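Local coordinates for protein 2-methyl-3-hydroxypyridine-5-carboxylic acid oxygenase (Mesorhizobium loti, PDB 3ALJ) that uses bound FAD to oxygenate 2-methyl-3-hydroxypyridine-5-carboxylic acid, probably opening the pyridine ring in the breakdown of vitamin B6, at residues Gly52-His57 with Ala296-Ala301; Ile180-Pro185 with Lys263-Asp268; Arg208-Leu213 with Glu243-Met248. One frame throughout, in Å; residues are numbered along the deposited sequence.

Interaction 1: Gly52-His57 with Ala296-Ala301; sequences GIYLWH and ALAQGA. With FAD (flavin-adenine dinucleotide), chain B.
Tyr54, whose CB packs on Ala298 CB, takes hold of the flavin pyrimidine with its backbone: Tyr54 N donates to FAD O4 at 2.9 Å, nearly straight at 168°, and Tyr54 O accepts from FAD N3 over the same length. From the other segment, Ala301 N meets FAD N1 at 3.0 Å, again almost linear (176°). That amide lies in the first turn of helix 300-314, so the helix start would probably stabilise negative charge on the N1 side of a reduced flavin. The pyrimidine is sandwiched. Ile53 puts CG1 over one face, 3.3 Å from FAD N3, because CG1 stands anti to the backbone N (chi1 -168°); Ala298 covers the opposite face, with Ala298 CB 3.6 Å from FAD O4. A CB on Gly300 would collide with FAD C1'. Farther along, Trp56 NE1 reaches Ala298 O near the ring plane in a weak, bent bond of 3.0 Å, while the Gln299 amide lies against Trp56 CD1, its plane turned moderately against the indole, and gives OE1 to Asn58. Strand 52-56 pairs with strand 101-105 through Ile53 and Met104, Tyr54 OH bonds Ser215 of strand 211-216, and helix 321-349 backs Leu297.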
loop_
_atom_site.group_PDB
_atom_site.type_symbol
_atom_site.label_atom_id
_atom_site.label_comp_id
_atom_site.label_asym_id
_atom_site.label_seq_id
_atom_site.Cartn_x
_atom_site.Cartn_y
_atom_site.Cartn_z
ATOM N N GLY A 52 -1.620 9.641 -0.695
ATOM C CA GLY A 52 -0.232 9.438 -0.166
ATOM C C GLY A 52 0.026 8.035 0.288
ATOM O O GLY A 52 -0.968 7.262 0.475
ATOM N N ILE A 53 1.333 7.698 0.545
ATOM C CA ILE A 53 1.616 6.374 1.002
ATOM C C ILE A 53 2.945 6.407 1.715
ATOM O O ILE A 53 3.831 7.158 1.357
ATOM C CB ILE A 53 1.605 5.349 -0.175
ATOM C CG1 ILE A 53 1.616 3.884 0.364
ATOM C CG2 ILE A 53 2.747 5.569 -1.203
ATOM C CD1 ILE A 53 1.368 2.918 -0.832
ATOM N N TYR A 54 3.021 5.605 2.780
ATOM C CA TYR A 54 4.310 5.307 3.454
ATOM C C TYR A 54 4.940 4.016 2.960
ATOM O O TYR A 54 4.214 2.979 2.841
ATOM C CB TYR A 54 4.097 5.124 4.964
ATOM C CG TYR A 54 3.804 6.382 5.748
ATOM C CD1 TYR A 54 2.780 7.289 5.427
ATOM C CD2 TYR A 54 4.549 6.642 6.887
ATOM C CE1 TYR A 54 2.565 8.419 6.158
ATOM C CE2 TYR A 54 4.305 7.745 7.716
ATOM C CZ TYR A 54 3.321 8.661 7.321
ATOM O OH TYR A 54 3.080 9.778 8.062
ATOM N N LEU A 55 6.244 3.973 2.716
ATOM C CA LEU A 55 6.989 2.740 2.527
ATOM C C LEU A 55 8.046 2.670 3.587
ATOM O O LEU A 55 8.427 3.698 4.146
ATOM C CB LEU A 55 7.661 2.638 1.130
ATOM C CG LEU A 55 6.641 2.593 -0.083
ATOM C CD1 LEU A 55 7.515 2.375 -1.300
ATOM C CD2 LEU A 55 5.640 1.414 0.134
ATOM N N TRP A 56 8.498 1.462 3.849
ATOM C CA TRP A 56 9.562 1.221 4.836
ATOM C C TRP A 56 10.674 0.469 4.158
ATOM O O TRP A 56 10.599 0.100 2.985
ATOM C CB TRP A 56 9.038 0.412 6.002
ATOM C CG TRP A 56 7.773 1.008 6.639
ATOM C CD1 TRP A 56 6.496 0.976 6.106
ATOM C CD2 TRP A 56 7.660 1.733 7.871
ATOM N NE1 TRP A 56 5.593 1.654 6.924
ATOM C CE2 TRP A 56 6.299 2.126 8.022
ATOM C CE3 TRP A 56 8.588 2.040 8.892
ATOM C CZ2 TRP A 56 5.846 2.823 9.150
ATOM C CZ3 TRP A 56 8.146 2.750 9.995
ATOM C CH2 TRP A 56 6.814 3.117 10.159
ATOM N N HIS A 57 11.737 0.159 4.901
ATOM C CA HIS A 57 12.825 -0.583 4.408
ATOM C C HIS A 57 12.454 -1.781 3.547
ATOM O O HIS A 57 13.049 -1.949 2.492
ATOM C CB HIS A 57 13.623 -1.099 5.687
ATOM C CG HIS A 57 14.579 -2.238 5.454
ATOM N ND1 HIS A 57 14.227 -3.527 5.803
ATOM C CD2 HIS A 57 15.812 -2.301 4.897
ATOM C CE1 HIS A 57 15.239 -4.347 5.494
ATOM N NE2 HIS A 57 16.222 -3.630 4.936
ATOM N N ALA A 296 -2.968 0.456 9.868
ATOM C CA ALA A 296 -2.256 1.036 11.023
ATOM C C ALA A 296 -0.761 0.963 10.909
ATOM O O ALA A 296 -0.063 1.905 11.343
ATOM C CB ALA A 296 -2.740 0.343 12.369
ATOM N N LEU A 297 -0.209 -0.154 10.445
ATOM C CA LEU A 297 1.240 -0.280 10.319
ATOM C C LEU A 297 1.799 0.101 8.999
ATOM O O LEU A 297 3.027 -0.031 8.772
ATOM C CB LEU A 297 1.708 -1.711 10.724
ATOM C CG LEU A 297 1.415 -2.125 12.152
ATOM C CD1 LEU A 297 1.865 -3.678 12.226
ATOM C CD2 LEU A 297 2.176 -1.159 13.110
ATOM N N ALA A 298 0.918 0.622 8.099
ATOM C CA ALA A 298 1.348 1.110 6.769
ATOM C C ALA A 298 2.223 0.071 6.073
ATOM O O ALA A 298 3.312 0.325 5.583
ATOM C CB ALA A 298 2.099 2.498 6.909
ATOM N N GLN A 299 1.643 -1.140 5.972
ATOM C CA GLN A 299 2.248 -2.292 5.339
ATOM C C GLN A 299 1.467 -2.980 4.241
ATOM O O GLN A 299 1.838 -4.064 3.731
ATOM C CB GLN A 299 2.666 -3.347 6.412
ATOM C CG GLN A 299 4.000 -2.897 7.124
ATOM C CD GLN A 299 5.208 -2.990 6.190
ATOM O OE1 GLN A 299 5.192 -3.690 5.182
ATOM N NE2 GLN A 299 6.264 -2.239 6.485
ATOM N N GLY A 300 0.268 -2.479 3.912
ATOM C CA GLY A 300 -0.477 -3.201 2.904
ATOM C C GLY A 300 0.286 -3.320 1.566
ATOM O O GLY A 300 0.331 -4.420 0.949
ATOM N N ALA A 301 0.709 -2.169 1.041
ATOM C CA ALA A 301 1.504 -2.177 -0.157
ATOM C C ALA A 301 2.903 -2.742 0.084
ATOM O O ALA A 301 3.433 -3.435 -0.800
ATOM C CB ALA A 301 1.659 -0.768 -0.799
HETATM P PA FAD B . -4.536 -2.158 -5.889
HETATM O O1A FAD B . -3.585 -1.064 -5.518
HETATM O O2A FAD B . -5.897 -2.068 -5.506
HETATM O O5B FAD B . -4.425 -2.309 -7.466
HETATM C C5B FAD B . -5.252 -3.277 -8.192
HETATM C C4B FAD B . -5.235 -2.711 -9.597
HETATM O O4B FAD B . -5.989 -3.738 -10.330
HETATM C C3B FAD B . -6.003 -1.456 -9.792
HETATM O O3B FAD B . -5.281 -0.528 -10.627
HETATM C C2B FAD B . -7.371 -1.946 -10.391
HETATM O O2B FAD B . -7.999 -0.975 -11.247
HETATM C C1B FAD B . -6.970 -3.102 -11.247
HETATM N N9A FAD B . -7.956 -4.129 -11.353
HETATM C C8A FAD B . -8.945 -4.498 -10.468
HETATM N N7A FAD B . -9.620 -5.572 -10.906
HETATM C C5A FAD B . -9.053 -5.904 -12.127
HETATM C C6A FAD B . -9.265 -6.966 -13.002
HETATM N N6A FAD B . -10.257 -7.888 -12.759
HETATM N N1A FAD B . -8.494 -7.007 -14.090
HETATM C C2A FAD B . -7.558 -6.090 -14.362
HETATM N N3A FAD B . -7.268 -5.047 -13.532
HETATM C C4A FAD B . -8.024 -5.005 -12.400
HETATM N N1 FAD B . 0.013 0.479 2.236
HETATM C C2 FAD B . 1.260 0.833 2.489
HETATM O O2 FAD B . 2.239 0.124 2.203
HETATM N N3 FAD B . 1.522 2.048 3.123
HETATM C C4 FAD B . 0.497 2.931 3.464
HETATM O O4 FAD B . 0.805 4.102 3.901
HETATM C C4X FAD B . -0.799 2.522 3.202
HETATM N N5 FAD B . -1.899 3.339 3.638
HETATM C C5X FAD B . -3.190 2.889 3.434
HETATM C C6 FAD B . -4.286 3.609 3.940
HETATM C C7 FAD B . -5.570 3.201 3.683
HETATM C C7M FAD B . -6.758 4.034 4.244
HETATM C C8 FAD B . -5.807 2.035 2.986
HETATM C C8M FAD B . -7.238 1.519 2.710
HETATM C C9 FAD B . -4.725 1.301 2.481
HETATM C C9A FAD B . -3.391 1.701 2.742
HETATM N N10 FAD B . -2.241 0.931 2.265
HETATM C C10 FAD B . -0.989 1.331 2.546
HETATM C "C1'" FAD B . -2.498 -0.393 1.522
HETATM C "C2'" FAD B . -2.346 -0.161 0.025
HETATM O "O2'" FAD B . -3.249 0.886 -0.387
HETATM C "C3'" FAD B . -2.784 -1.428 -0.732
HETATM O "O3'" FAD B . -2.389 -2.586 0.097
HETATM C "C4'" FAD B . -2.123 -1.620 -2.034
HETATM O "O4'" FAD B . -2.535 -0.511 -2.882
HETATM C "C5'" FAD B . -2.575 -2.871 -2.713
HETATM O "O5'" FAD B . -1.917 -2.969 -3.972
HETATM P P FAD B . -2.488 -4.029 -4.995
HETATM O O1P FAD B . -1.672 -3.868 -6.207
HETATM O O2P FAD B . -2.629 -5.388 -4.383
HETATM O O3P FAD B . -4.009 -3.552 -5.267
#

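Interaction 2: Ile180-Pro185 with Lys263-Asp268; sequences IRLIVP and KTARYD. With FAD (flavin-adenine dinucleotide), chain B.
Arg181 and Asp268 form the salt bridge that joins these segments, Arg181 NH2 reaching Asp268 OD2 at 3.2 Å. The two flat groups stand almost perpendicular (89°), and the donor comes from above the carboxylate plane. The same Arg181 guanidinium lies with one face against the flavin: FAD C7M sits over its centre, and Arg181 NH1 is 3.3 Å from FAD C7. A bend at chi3 (-75°) turns the group so that its edge faces Asp268. In the next shell, Arg266 grips the carboxylate side-on, with Arg266 NE bonding Asp268 OD1 at 3.0 Å and Arg266 NH2 bonding OD2, both on syn lone pairs. Water 1 donates to Asp268 OD2 at 2.8 Å and accepts from Arg181 NE, tying the pair a second way; a second water joins Arg181 O to Arg266 N. Asp268 thus probably offsets the charge of two arginines. Beneath this network the contact turns apolar: Leu182 CD2 meets Ala265 CB at 3.7 Å, and Ile180 CG1 touches the Tyr267 ring at its edge, by CD2. Strand 267-275 is the outermost strand of its sheet beside strand 170-185, which strand 221-228 borders on its other side; helix 253-260 packs on Leu182.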
loop_
_atom_site.group_PDB
_atom_site.type_symbol
_atom_site.label_atom_id
_atom_site.label_comp_id
_atom_site.label_asym_id
_atom_site.label_seq_id
_atom_site.Cartn_x
_atom_site.Cartn_y
_atom_site.Cartn_z
ATOM N N ILE A 180 -10.397 10.367 5.083
ATOM C CA ILE A 180 -10.319 11.276 3.906
ATOM C C ILE A 180 -8.855 11.540 3.694
ATOM O O ILE A 180 -8.199 12.198 4.538
ATOM C CB ILE A 180 -11.086 12.588 4.186
ATOM C CG1 ILE A 180 -12.532 12.263 4.489
ATOM C CG2 ILE A 180 -10.936 13.462 2.907
ATOM C CD1 ILE A 180 -13.257 13.477 5.259
ATOM N N ARG A 181 -8.248 11.069 2.566
ATOM C CA ARG A 181 -6.816 11.255 2.294
ATOM C C ARG A 181 -6.660 12.250 1.137
ATOM O O ARG A 181 -7.320 12.123 0.105
ATOM C CB ARG A 181 -6.246 9.889 1.904
ATOM C CG ARG A 181 -6.157 8.843 3.014
ATOM C CD ARG A 181 -5.668 7.552 2.481
ATOM N NE ARG A 181 -6.743 6.909 1.730
ATOM C CZ ARG A 181 -6.561 5.815 1.014
ATOM N NH1 ARG A 181 -5.404 5.185 0.999
ATOM N NH2 ARG A 181 -7.620 5.315 0.363
ATOM N N LEU A 182 -5.797 13.236 1.362
ATOM C CA LEU A 182 -5.668 14.315 0.387
ATOM C C LEU A 182 -4.208 14.763 0.322
ATOM O O LEU A 182 -3.408 14.596 1.253
ATOM C CB LEU A 182 -6.444 15.576 0.841
ATOM C CG LEU A 182 -7.848 15.339 1.319
ATOM C CD1 LEU A 182 -8.546 16.484 1.995
ATOM C CD2 LEU A 182 -8.698 15.034 0.119
ATOM N N ILE A 183 -3.851 15.336 -0.862
ATOM C CA ILE A 183 -2.633 16.094 -1.069
ATOM C C ILE A 183 -2.962 17.538 -1.154
ATOM O O ILE A 183 -3.825 17.953 -1.998
ATOM C CB ILE A 183 -1.843 15.606 -2.305
ATOM C CG1 ILE A 183 -1.561 14.086 -2.342
ATOM C CG2 ILE A 183 -0.567 16.417 -2.475
ATOM C CD1 ILE A 183 -0.730 13.561 -1.077
ATOM N N VAL A 184 -2.278 18.328 -0.330
ATOM C CA VAL A 184 -2.365 19.809 -0.348
ATOM C C VAL A 184 -0.953 20.380 -0.367
ATOM O O VAL A 184 0.058 19.719 -0.132
ATOM C CB VAL A 184 -3.154 20.380 0.859
ATOM C CG1 VAL A 184 -4.586 19.821 0.788
ATOM C CG2 VAL A 184 -2.488 19.941 2.187
ATOM N N PRO A 185 -0.798 21.664 -0.698
ATOM C CA PRO A 185 0.485 22.323 -0.541
ATOM C C PRO A 185 0.987 22.313 0.908
ATOM O O PRO A 185 0.151 22.278 1.844
ATOM C CB PRO A 185 0.188 23.795 -1.024
ATOM C CG PRO A 185 -1.035 23.697 -1.772
ATOM C CD PRO A 185 -1.862 22.583 -1.152
ATOM N N LYS A 263 -12.824 19.032 -4.365
ATOM C CA LYS A 263 -14.163 18.503 -4.558
ATOM C C LYS A 263 -14.083 17.010 -4.923
ATOM O O LYS A 263 -15.083 16.369 -4.968
ATOM C CB LYS A 263 -14.830 19.251 -5.727
ATOM C CG LYS A 263 -13.866 19.488 -6.862
ATOM C CD LYS A 263 -12.788 20.440 -6.390
ATOM C CE LYS A 263 -11.494 20.408 -7.125
ATOM N NZ LYS A 263 -10.627 19.259 -6.899
ATOM N N THR A 264 -12.882 16.510 -5.186
ATOM C CA THR A 264 -12.620 15.097 -5.511
ATOM C C THR A 264 -12.421 14.231 -4.222
ATOM O O THR A 264 -12.299 13.008 -4.338
ATOM C CB THR A 264 -11.255 15.006 -6.287
ATOM O OG1 THR A 264 -10.255 15.846 -5.615
ATOM C CG2 THR A 264 -11.408 15.512 -7.725
ATOM N N ALA A 265 -12.344 14.879 -3.029
ATOM C CA ALA A 265 -12.200 14.160 -1.761
ATOM C C ALA A 265 -13.215 13.065 -1.533
ATOM O O ALA A 265 -14.402 13.233 -1.757
ATOM C CB ALA A 265 -12.312 15.213 -0.583
ATOM N N ARG A 266 -12.713 11.926 -1.007
ATOM C CA ARG A 266 -13.636 10.838 -0.727
ATOM C C ARG A 266 -13.421 10.405 0.762
ATOM O O ARG A 266 -12.260 10.438 1.232
ATOM C CB ARG A 266 -13.334 9.620 -1.591
ATOM C CG ARG A 266 -13.757 9.849 -3.089
ATOM C CD ARG A 266 -13.546 8.443 -3.890
ATOM N NE ARG A 266 -12.239 7.892 -3.532
ATOM C CZ ARG A 266 -11.064 8.357 -3.984
ATOM N NH1 ARG A 266 -11.066 9.279 -4.959
ATOM N NH2 ARG A 266 -9.900 7.877 -3.497
ATOM N N TYR A 267 -14.489 9.886 1.340
ATOM C CA TYR A 267 -14.404 9.156 2.639
ATOM C C TYR A 267 -14.261 7.672 2.314
ATOM O O TYR A 267 -15.347 6.983 2.117
ATOM C CB TYR A 267 -15.633 9.490 3.487
ATOM C CG TYR A 267 -15.604 8.921 4.886
ATOM C CD1 TYR A 267 -16.260 7.716 5.196
ATOM C CD2 TYR A 267 -14.938 9.581 5.893
ATOM C CE1 TYR A 267 -16.223 7.163 6.451
ATOM C CE2 TYR A 267 -14.881 9.077 7.176
ATOM C CZ TYR A 267 -15.560 7.887 7.493
ATOM O OH TYR A 267 -15.569 7.333 8.753
ATOM N N ASP A 268 -13.060 7.175 2.220
ATOM C CA ASP A 268 -12.761 5.765 1.770
ATOM C C ASP A 268 -12.764 4.867 3.013
ATOM O O ASP A 268 -12.357 5.254 4.070
ATOM C CB ASP A 268 -11.398 5.636 1.098
ATOM C CG ASP A 268 -11.335 6.365 -0.247
ATOM O OD1 ASP A 268 -12.347 6.270 -0.973
ATOM O OD2 ASP A 268 -10.234 6.915 -0.472
HETATM P PA FAD B . -4.536 -2.158 -5.889
HETATM O O1A FAD B . -3.585 -1.064 -5.518
HETATM O O2A FAD B . -5.897 -2.068 -5.506
HETATM O O5B FAD B . -4.425 -2.309 -7.466
HETATM C C5B FAD B . -5.252 -3.277 -8.192
HETATM C C4B FAD B . -5.235 -2.711 -9.597
HETATM O O4B FAD B . -5.989 -3.738 -10.330
HETATM C C3B FAD B . -6.003 -1.456 -9.792
HETATM O O3B FAD B . -5.281 -0.528 -10.627
HETATM C C2B FAD B . -7.371 -1.946 -10.391
HETATM O O2B FAD B . -7.999 -0.975 -11.247
HETATM C C1B FAD B . -6.970 -3.102 -11.247
HETATM N N9A FAD B . -7.956 -4.129 -11.353
HETATM C C8A FAD B . -8.945 -4.498 -10.468
HETATM N N7A FAD B . -9.620 -5.572 -10.906
HETATM C C5A FAD B . -9.053 -5.904 -12.127
HETATM C C6A FAD B . -9.265 -6.966 -13.002
HETATM N N6A FAD B . -10.257 -7.888 -12.759
HETATM N N1A FAD B . -8.494 -7.007 -14.090
HETATM C C2A FAD B . -7.558 -6.090 -14.362
HETATM N N3A FAD B . -7.268 -5.047 -13.532
HETATM C C4A FAD B . -8.024 -5.005 -12.400
HETATM N N1 FAD B . 0.013 0.479 2.236
HETATM C C2 FAD B . 1.260 0.833 2.489
HETATM O O2 FAD B . 2.239 0.124 2.203
HETATM N N3 FAD B . 1.522 2.048 3.123
HETATM C C4 FAD B . 0.497 2.931 3.464
HETATM O O4 FAD B . 0.805 4.102 3.901
HETATM C C4X FAD B . -0.799 2.522 3.202
HETATM N N5 FAD B . -1.899 3.339 3.638
HETATM C C5X FAD B . -3.190 2.889 3.434
HETATM C C6 FAD B . -4.286 3.609 3.940
HETATM C C7 FAD B . -5.570 3.201 3.683
HETATM C C7M FAD B . -6.758 4.034 4.244
HETATM C C8 FAD B . -5.807 2.035 2.986
HETATM C C8M FAD B . -7.238 1.519 2.710
HETATM C C9 FAD B . -4.725 1.301 2.481
HETATM C C9A FAD B . -3.391 1.701 2.742
HETATM N N10 FAD B . -2.241 0.931 2.265
HETATM C C10 FAD B . -0.989 1.331 2.546
HETATM C "C1'" FAD B . -2.498 -0.393 1.522
HETATM C "C2'" FAD B . -2.346 -0.161 0.025
HETATM O "O2'" FAD B . -3.249 0.886 -0.387
HETATM C "C3'" FAD B . -2.784 -1.428 -0.732
HETATM O "O3'" FAD B . -2.389 -2.586 0.097
HETATM C "C4'" FAD B . -2.123 -1.620 -2.034
HETATM O "O4'" FAD B . -2.535 -0.511 -2.882
HETATM C "C5'" FAD B . -2.575 -2.871 -2.713
HETATM O "O5'" FAD B . -1.917 -2.969 -3.972
HETATM P P FAD B . -2.488 -4.029 -4.995
HETATM O O1P FAD B . -1.672 -3.868 -6.207
HETATM O O2P FAD B . -2.629 -5.388 -4.383
HETATM O O3P FAD B . -4.009 -3.552 -5.267
HETATM O O HOH W 1 -9.371 8.366 1.744
HETATM O O HOH W 2 -9.865 11.195 -0.587
#

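Interaction 3: Arg208-Leu213 with Glu243-Met248; sequences RVQRIL and EVWVEM
Val244 meets Gln210 and Arg208 at once. Its carbonyl O accepts from Gln210 NE2 at 3.1 Å, the donor standing well above the carbonyl plane, while Val244 CG2 lies over one face of the Arg208 guanidinium. Trp245 comes next, its indole swung back toward the strand. Gln210 NE2 sits over one face, offset toward the rim and 3.3 Å from Trp245 CE3, with the amide steeply tilted against the ring (74°). Ile212 CG1 packs on the same six-membered ring, 3.8 Å from Trp245 CZ3. Glu247 reaches out in an extended chain, its CG anti to the backbone N (chi1 174°). In the Arg208 conformer described, one of two modelled, NH1 and NH2 both bond Glu247 OE1 at 2.8 Å, end-on and from the same face of the carboxylate. Met248 closes the row: its SD lies 3.5 Å from Gln210 OE1, and its CE rests on the Arg208 backbone O. Gln210 OE1 in turn accepts from Arg208 NE at 3.0 Å and from Arg208 NH2. Replacing Gln210 with an alanine is likely to leave Arg208 NE without this acceptor and Val244 O without this donor, and to open a gap over the indole. Gln210 thus works both ways: its oxygen, in the guanidinium plane, takes two Arg208 nitrogens, its NE2 a helix carbonyl, and this buried amide links the partly exposed salt bridge with the apolar ground around Trp245.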
loop_
_atom_site.group_PDB
_atom_site.type_symbol
_atom_site.label_atom_id
_atom_site.label_comp_id
_atom_site.label_asym_id
_atom_site.label_seq_id
_atom_site.Cartn_x
_atom_site.Cartn_y
_atom_site.Cartn_z
ATOM N N ARG A 208 -14.221 15.706 20.574
ATOM C CA ARG A 208 -14.799 14.665 19.731
ATOM C C ARG A 208 -13.679 13.841 19.157
ATOM O O ARG A 208 -12.505 14.132 19.343
ATOM C CB ARG A 208 -15.550 15.246 18.517
ATOM C CG ARG A 208 -16.541 16.354 18.898
ATOM C CD ARG A 208 -17.043 17.116 17.703
ATOM N NE ARG A 208 -15.974 17.803 16.989
ATOM C CZ ARG A 208 -15.724 19.092 17.062
ATOM N NH1 ARG A 208 -16.479 19.781 17.936
ATOM N NH2 ARG A 208 -14.766 19.669 16.322
ATOM N N VAL A 209 -14.066 12.715 18.513
ATOM C CA VAL A 209 -13.094 11.721 18.023
ATOM C C VAL A 209 -12.716 12.244 16.653
ATOM O O VAL A 209 -13.486 12.082 15.643
ATOM C CB VAL A 209 -13.735 10.326 17.994
ATOM C CG1 VAL A 209 -12.784 9.358 17.493
ATOM C CG2 VAL A 209 -14.145 9.944 19.487
ATOM N N GLN A 210 -11.509 12.779 16.535
ATOM C CA GLN A 210 -11.002 13.299 15.276
ATOM C C GLN A 210 -9.496 13.139 15.326
ATOM O O GLN A 210 -8.868 13.537 16.327
ATOM C CB GLN A 210 -11.313 14.797 14.934
ATOM C CG GLN A 210 -12.812 14.987 14.599
ATOM C CD GLN A 210 -13.118 16.458 14.309
ATOM O OE1 GLN A 210 -14.101 16.916 14.859
ATOM N NE2 GLN A 210 -12.452 17.148 13.458
ATOM N N ARG A 211 -8.917 12.714 14.222
ATOM C CA ARG A 211 -7.462 12.524 14.115
ATOM C C ARG A 211 -7.032 13.038 12.789
ATOM O O ARG A 211 -7.716 12.800 11.756
ATOM C CB ARG A 211 -7.237 11.005 14.257
ATOM C CG ARG A 211 -5.784 10.523 13.912
ATOM C CD ARG A 211 -5.847 9.000 13.870
ATOM N NE ARG A 211 -4.530 8.415 13.573
ATOM C CZ ARG A 211 -4.347 7.140 13.229
ATOM N NH1 ARG A 211 -3.097 6.661 13.005
ATOM N NH2 ARG A 211 -5.413 6.296 13.080
ATOM N N ILE A 212 -5.849 13.624 12.726
ATOM C CA ILE A 212 -5.181 13.901 11.417
ATOM C C ILE A 212 -3.794 13.234 11.481
ATOM O O ILE A 212 -2.993 13.508 12.395
ATOM C CB ILE A 212 -4.970 15.404 11.142
ATOM C CG1 ILE A 212 -6.376 15.989 10.949
ATOM C CG2 ILE A 212 -4.062 15.655 9.923
ATOM C CD1 ILE A 212 -6.400 17.547 10.470
ATOM N N LEU A 213 -3.458 12.412 10.457
ATOM C CA LEU A 213 -2.049 12.003 10.250
ATOM C C LEU A 213 -1.507 13.012 9.235
ATOM O O LEU A 213 -1.966 13.136 8.083
ATOM C CB LEU A 213 -2.029 10.573 9.690
ATOM C CG LEU A 213 -0.583 10.119 9.422
ATOM C CD1 LEU A 213 0.136 9.963 10.786
ATOM C CD2 LEU A 213 -0.539 8.719 8.719
ATOM N N GLU A 243 -14.798 23.977 9.122
ATOM C CA GLU A 243 -14.826 24.395 10.524
ATOM C C GLU A 243 -14.585 23.309 11.535
ATOM O O GLU A 243 -13.908 23.556 12.566
ATOM C CB GLU A 243 -16.159 25.133 10.825
ATOM C CG GLU A 243 -16.302 25.680 12.293
ATOM C CD GLU A 243 -17.732 26.114 12.640
ATOM O OE1 GLU A 243 -18.761 25.461 12.270
ATOM O OE2 GLU A 243 -17.829 27.144 13.345
ATOM N N VAL A 244 -15.086 22.103 11.314
ATOM C CA VAL A 244 -14.947 21.075 12.326
ATOM C C VAL A 244 -13.493 20.605 12.389
ATOM O O VAL A 244 -13.046 20.198 13.463
ATOM C CB VAL A 244 -15.919 19.885 12.099
ATOM C CG1 VAL A 244 -15.485 18.827 11.065
ATOM C CG2 VAL A 244 -16.329 19.253 13.336
ATOM N N TRP A 245 -12.775 20.724 11.280
ATOM C CA TRP A 245 -11.345 20.317 11.247
ATOM C C TRP A 245 -10.478 21.442 11.784
ATOM O O TRP A 245 -9.563 21.223 12.617
ATOM C CB TRP A 245 -10.897 19.868 9.847
ATOM C CG TRP A 245 -11.514 18.479 9.502
ATOM C CD1 TRP A 245 -12.597 18.215 8.752
ATOM C CD2 TRP A 245 -11.187 17.243 10.140
ATOM N NE1 TRP A 245 -12.926 16.882 8.761
ATOM C CE2 TRP A 245 -12.092 16.266 9.679
ATOM C CE3 TRP A 245 -10.179 16.839 11.026
ATOM C CZ2 TRP A 245 -12.002 14.954 10.066
ATOM C CZ3 TRP A 245 -10.092 15.530 11.399
ATOM C CH2 TRP A 245 -10.982 14.597 10.962
ATOM N N VAL A 246 -10.756 22.700 11.384
ATOM C CA VAL A 246 -9.975 23.811 11.954
ATOM C C VAL A 246 -10.207 23.935 13.477
ATOM O O VAL A 246 -9.210 24.237 14.250
ATOM C CB VAL A 246 -10.311 25.120 11.199
ATOM C CG1 VAL A 246 -9.655 26.382 11.942
ATOM C CG2 VAL A 246 -9.819 25.036 9.764
ATOM N N GLU A 247 -11.418 23.657 13.973
ATOM C CA GLU A 247 -11.661 23.775 15.428
ATOM C C GLU A 247 -10.695 22.876 16.213
ATOM O O GLU A 247 -10.196 23.306 17.268
ATOM C CB GLU A 247 -13.102 23.432 15.778
ATOM C CG GLU A 247 -13.301 23.426 17.302
ATOM C CD GLU A 247 -14.750 23.119 17.728
ATOM O OE1 GLU A 247 -15.431 22.233 17.088
ATOM O OE2 GLU A 247 -15.179 23.791 18.713
ATOM N N MET A 248 -10.468 21.637 15.740
ATOM C CA MET A 248 -9.649 20.724 16.550
ATOM C C MET A 248 -8.217 20.669 16.074
ATOM O O MET A 248 -7.426 20.208 16.843
ATOM C CB MET A 248 -10.336 19.303 16.691
ATOM C CG MET A 248 -11.507 19.194 18.000
ATOM S SD MET A 248 -12.195 17.662 17.738
ATOM C CE MET A 248 -10.816 16.798 18.548
#

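Interaction 1 is the deep one, near the centre of the chain and wholly buried, where two backbone amides and one carbonyl do the polar work on the flavin pyrimidine. Interaction 2 lies farther out and is only partly buried; it meets the opposite end of the isoalloxazine, the dimethylbenzene side, with a charged network and waters. Interaction 3 is the most peripheral and leaves the cofactor alone, setting a helix on a strand and its leading loop through an amide, an indole and a partly exposed ion pair. Interactions 2 and 3 share the large mixed sheet without touching each other. Interaction 1 touches both, through Gly52 on Ile183 and Tyr54 on Leu213, so strand 52-56 lies against that sheet.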